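Local coordinates for SspB protein (Streptomyces clavuligerus, PDB 6JUF) that probably acts as a metal-dependent DNase in a bacterial anti-phage defence system that senses phosphorothioate-modified DNA, at residues 229-234 against 279-284; 239-244 against 255-260. One frame throughout, in Å; residues are numbered along the deposited sequence.

Contact 1. Residues 229-234 against 279-284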
# COMPACT_ATOMS: atom_id res chain seq x y z
N LEU B 229 2.74 -15.55 -1.84
CA LEU B 229 4.08 -15.69 -2.48
C LEU B 229 3.94 -16.63 -3.66
O LEU B 229 3.83 -17.87 -3.46
CB LEU B 229 5.10 -16.17 -1.46
CG LEU B 229 6.52 -16.49 -1.99
CD1 LEU B 229 7.12 -15.35 -2.80
CD2 LEU B 229 7.39 -16.94 -0.80
N PRO B 230 3.88 -16.08 -4.88
CA PRO B 230 3.65 -16.97 -6.04
C PRO B 230 4.83 -17.96 -6.25
O PRO B 230 6.02 -17.63 -6.03
CB PRO B 230 3.51 -16.01 -7.26
CG PRO B 230 3.18 -14.69 -6.64
CD PRO B 230 3.92 -14.67 -5.30
N ALA B 231 4.47 -19.17 -6.73
CA ALA B 231 5.49 -20.17 -7.12
C ALA B 231 6.56 -19.66 -8.07
O ALA B 231 7.73 -19.97 -7.88
CB ALA B 231 4.79 -21.39 -7.72
N ARG B 232 6.17 -18.86 -9.08
CA ARG B 232 7.18 -18.36 -10.01
C ARG B 232 8.11 -17.32 -9.37
O ARG B 232 9.22 -17.15 -9.79
CB ARG B 232 6.53 -17.80 -11.29
CG ARG B 232 5.97 -18.98 -12.14
CD ARG B 232 5.41 -18.49 -13.48
NE ARG B 232 4.14 -17.82 -13.28
CZ ARG B 232 3.12 -17.81 -14.15
NH1 ARG B 232 3.18 -18.48 -15.28
NH2 ARG B 232 2.01 -17.16 -13.85
N ILE B 233 7.64 -16.63 -8.31
CA ILE B 233 8.58 -15.73 -7.59
C ILE B 233 9.64 -16.53 -6.80
O ILE B 233 10.84 -16.23 -6.83
CB ILE B 233 7.85 -14.71 -6.67
CG1 ILE B 233 6.91 -13.76 -7.43
CG2 ILE B 233 8.88 -13.92 -5.82
CD1 ILE B 233 7.59 -12.88 -8.47
N ILE B 234 9.17 -17.61 -6.15
CA ILE B 234 10.08 -18.58 -5.50
C ILE B 234 11.09 -19.15 -6.50
O ILE B 234 12.31 -19.12 -6.29
CB ILE B 234 9.29 -19.68 -4.77
CG1 ILE B 234 8.45 -19.07 -3.62
CG2 ILE B 234 10.25 -20.74 -4.22
CD1 ILE B 234 7.37 -20.01 -3.04
N LEU B 279 8.96 -25.34 -7.01
CA LEU B 279 9.84 -25.68 -8.12
C LEU B 279 9.21 -26.81 -8.96
O LEU B 279 9.42 -26.90 -10.16
CB LEU B 279 11.22 -26.09 -7.59
CG LEU B 279 12.05 -25.00 -6.93
CD1 LEU B 279 13.31 -25.59 -6.30
CD2 LEU B 279 12.36 -23.85 -7.88
N GLU B 280 8.42 -27.65 -8.30
CA GLU B 280 7.78 -28.75 -9.07
C GLU B 280 6.77 -28.18 -10.04
O GLU B 280 6.66 -28.61 -11.19
CB GLU B 280 7.10 -29.71 -8.12
CG GLU B 280 8.17 -30.51 -7.37
CD GLU B 280 7.67 -31.73 -6.65
OE1 GLU B 280 8.46 -32.67 -6.55
OE2 GLU B 280 6.50 -31.79 -6.20
N LYS B 281 5.97 -27.24 -9.55
CA LYS B 281 4.97 -26.59 -10.39
C LYS B 281 5.59 -25.87 -11.56
O LYS B 281 5.16 -26.01 -12.69
CB LYS B 281 4.12 -25.64 -9.52
CG LYS B 281 2.87 -25.15 -10.22
CD LYS B 281 2.07 -24.39 -9.19
CE LYS B 281 1.23 -23.29 -9.80
NZ LYS B 281 0.51 -22.69 -8.63
N VAL B 282 6.72 -25.21 -11.32
CA VAL B 282 7.37 -24.44 -12.36
C VAL B 282 8.13 -25.33 -13.32
O VAL B 282 8.06 -25.12 -14.52
CB VAL B 282 8.21 -23.31 -11.74
CG1 VAL B 282 8.94 -22.51 -12.81
CG2 VAL B 282 7.31 -22.36 -10.98
N ALA B 283 8.78 -26.39 -12.81
CA ALA B 283 9.49 -27.36 -13.64
C ALA B 283 8.58 -28.10 -14.58
O ALA B 283 9.03 -28.51 -15.65
CB ALA B 283 10.23 -28.38 -12.79
N ALA B 284 7.31 -28.28 -14.22
CA ALA B 284 6.40 -28.99 -15.11
C ALA B 284 6.19 -28.26 -16.44
O ALA B 284 5.97 -28.93 -17.47
CB ALA B 284 5.08 -29.24 -14.42

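Contact 2. Residues 239-244 against 255-260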
# COMPACT_ATOMS: atom_id res chain seq x y z
N LEU B 239 16.65 -19.62 -8.94
CA LEU B 239 17.53 -19.55 -10.12
C LEU B 239 18.45 -18.34 -10.08
O LEU B 239 19.64 -18.44 -10.42
CB LEU B 239 16.68 -19.58 -11.38
CG LEU B 239 16.03 -20.92 -11.71
CD1 LEU B 239 14.81 -20.66 -12.65
CD2 LEU B 239 16.99 -21.94 -12.32
N ASP B 240 17.89 -17.20 -9.60
CA ASP B 240 18.70 -15.98 -9.47
C ASP B 240 19.82 -16.22 -8.44
O ASP B 240 20.95 -15.79 -8.62
CB ASP B 240 17.79 -14.86 -9.03
CG ASP B 240 18.47 -13.49 -9.00
OD1 ASP B 240 19.11 -13.11 -10.00
OD2 ASP B 240 18.34 -12.81 -7.96
N TYR B 241 19.45 -16.94 -7.34
CA TYR B 241 20.45 -17.28 -6.32
C TYR B 241 21.58 -18.13 -6.92
O TYR B 241 22.77 -17.86 -6.73
CB TYR B 241 19.79 -17.97 -5.11
CG TYR B 241 20.79 -18.20 -4.02
CD1 TYR B 241 21.15 -17.13 -3.15
CD2 TYR B 241 21.42 -19.43 -3.85
CE1 TYR B 241 22.10 -17.36 -2.16
CE2 TYR B 241 22.39 -19.63 -2.87
CZ TYR B 241 22.71 -18.59 -2.03
OH TYR B 241 23.65 -18.75 -1.07
N ALA B 242 21.20 -19.18 -7.66
CA ALA B 242 22.16 -20.04 -8.32
C ALA B 242 23.09 -19.24 -9.25
O ALA B 242 24.29 -19.50 -9.33
CB ALA B 242 21.43 -21.15 -9.06
N ALA B 243 22.49 -18.28 -9.96
CA ALA B 243 23.18 -17.42 -10.91
C ALA B 243 24.32 -16.57 -10.31
O ALA B 243 25.17 -16.11 -11.04
CB ALA B 243 22.19 -16.54 -11.65
N ARG B 244 24.30 -16.38 -9.00
CA ARG B 244 25.35 -15.66 -8.33
C ARG B 244 26.69 -16.36 -8.55
O ARG B 244 27.70 -15.69 -8.56
CB ARG B 244 25.06 -15.60 -6.83
CG ARG B 244 23.83 -14.78 -6.52
CD ARG B 244 23.63 -14.78 -5.00
NE ARG B 244 22.39 -14.06 -4.61
CZ ARG B 244 22.12 -13.61 -3.39
NH1 ARG B 244 22.95 -13.83 -2.33
NH2 ARG B 244 20.96 -12.93 -3.21
N ALA B 255 18.41 -28.33 -0.04
CA ALA B 255 18.89 -28.00 1.31
C ALA B 255 19.55 -26.63 1.35
O ALA B 255 19.31 -25.85 2.30
CB ALA B 255 19.89 -29.08 1.77
N ARG B 256 20.39 -26.33 0.35
CA ARG B 256 21.02 -24.99 0.25
C ARG B 256 19.98 -23.91 -0.03
O ARG B 256 20.02 -22.83 0.58
CB ARG B 256 22.08 -24.95 -0.83
CG ARG B 256 23.39 -25.67 -0.42
CD ARG B 256 24.35 -25.67 -1.59
NE ARG B 256 24.70 -24.29 -1.94
CZ ARG B 256 25.20 -23.88 -3.10
NH1 ARG B 256 25.44 -24.74 -4.09
NH2 ARG B 256 25.46 -22.58 -3.27
N LEU B 257 19.06 -24.18 -0.96
CA LEU B 257 17.99 -23.18 -1.18
C LEU B 257 17.18 -22.85 0.08
O LEU B 257 16.83 -21.68 0.31
CB LEU B 257 17.05 -23.59 -2.31
CG LEU B 257 17.65 -23.61 -3.73
CD1 LEU B 257 16.66 -24.33 -4.65
CD2 LEU B 257 17.96 -22.19 -4.25
N ALA B 258 16.90 -23.86 0.90
CA ALA B 258 16.13 -23.70 2.11
C ALA B 258 16.95 -23.09 3.23
O ALA B 258 16.34 -22.43 4.07
CB ALA B 258 15.62 -25.09 2.56
N ASN B 259 18.26 -23.39 3.31
CA ASN B 259 19.00 -23.08 4.54
C ASN B 259 20.19 -22.11 4.45
O ASN B 259 20.65 -21.59 5.49
CB ASN B 259 19.49 -24.38 5.17
CG ASN B 259 18.35 -25.31 5.50
OD1 ASN B 259 17.42 -24.93 6.16
ND2 ASN B 259 18.39 -26.51 4.98
N GLU B 260 20.77 -21.97 3.26
CA GLU B 260 22.00 -21.22 3.10
C GLU B 260 21.70 -19.73 3.32
O GLU B 260 20.72 -19.22 2.78
CB GLU B 260 22.59 -21.41 1.70
CG GLU B 260 24.01 -20.94 1.51
CD GLU B 260 24.63 -21.59 0.30
OE1 GLU B 260 25.13 -22.73 0.43
OE2 GLU B 260 24.58 -20.98 -0.78

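Contact 1. Residues 229-234 against 279-284
The backbones of Arg-232 and Val-282 come together at the first turn of helix 231-243, where their CA atoms are 6.5 Å apart, close enough for short side chains to bridge the gap without any hydrogen bond across it. Val-282 supplies the branch that does most of the touching. With its CG1 anti to the backbone N (chi1 179°), the other methyl, CG2, is turned toward the facing helix and lies 3.8 Å from Arg-232 CG. The two side chains cross at about a right angle, the methyl meeting the aliphatic root of the arginine. The same Val-282 CG2 sits 4.2 Å from Ala-231 CB and 3.9 Å from Ala-231 O, a van der Waals approach to the backbone. Lys-281 adds a methylene at the margin, its CD 4.3 Å from Ala-231 CB. Beyond CG the Arg-232 chain bends at chi3 (-74°); its NE is hydrogen-bonded to Gln-317, and the chain also packs on Val-313 and Glu-316 of helix 306-317. Val-282 also packs on Ala-235, one turn further along helix 231-243. Leu-279, from the same helix as Val-282, packs on Ala-235 and Cys-238 and also on Leu-291 of strand 289-293, while Ile-233 packs against Trp-111 of helix 107-118.

Contact 2. Residues 239-244 against 255-260
Tyr-241 and Glu-260 reach each other because both side chains leave their backbones the same way, with CG anti to the backbone N: chi1 is -175° for the tyrosine and -166° for the glutamate, whose chain then runs on extended. The CA atoms of Tyr-241 and Leu-257, the nearest pair, remain 8.2 Å apart, a separation spanned by the tyrosine side chain, with Leu-257 at its flank. At its far end Tyr-241 OH donates a hydrogen bond to Glu-260 OE2, which lies at the ring edge, in plane; the modelled length of 2.4 Å is unusually short and its exact value is doubtful. Ring and carboxylate planes are turned 52° apart. Helix 231-243, strand 250-253, helix 254-259, helix 272-285 and the antiparallel strands 289-293 and 298-302 come in an order consistent with a winged helix, with a short helix 264-268 inserted before helix 272-285; Tyr-241 reaches from the first of these helices to the residue just past helix 254-259. Arg-256 meets the same carboxylate side-on. Its NH2 gives a nearly straight bond, in the guanidinium plane, to the syn lone pair of Glu-260 OE2 at 3.1 Å, while its NE forms a salt bridge with Glu-260 OE1 at 2.9 Å, more bent and tilted from the carboxylate plane. If the short tyrosine contact is taken at face value, Glu-260 OE2 receives two donors, and the arginine would probably favour the charged carboxylate. Lower on the ring, Tyr-241 CD2 packs against Leu-257 CD2 at 4.4 Å, while Tyr-241 CD1 lies 3.5 Å above the plane of the Arg-244 guanidinium, offset toward its rim.

Both contacts draw on helix 231-243: contact 1 on its beginning, contact 2 on its end, with centres about 14 Å apart on the same side of the chain's centre. Along the sequence, 239-244 and 255-260 are nested inside the span closed by 229-234 and 279-284; the beginning of helix 231-243 meets helix 272-285 and its end meets helix 254-259. The two sites join directly where Leu-279 CD1 lies 3.9 Å from Leu-257 CD1. All four segments belong to the DUF4007 region, away from the magnesium site at Glu-18. Both contacts lie in the helical part of what is probably a winged-helix-like arrangement beside strands 250-253, 289-293 and 298-302.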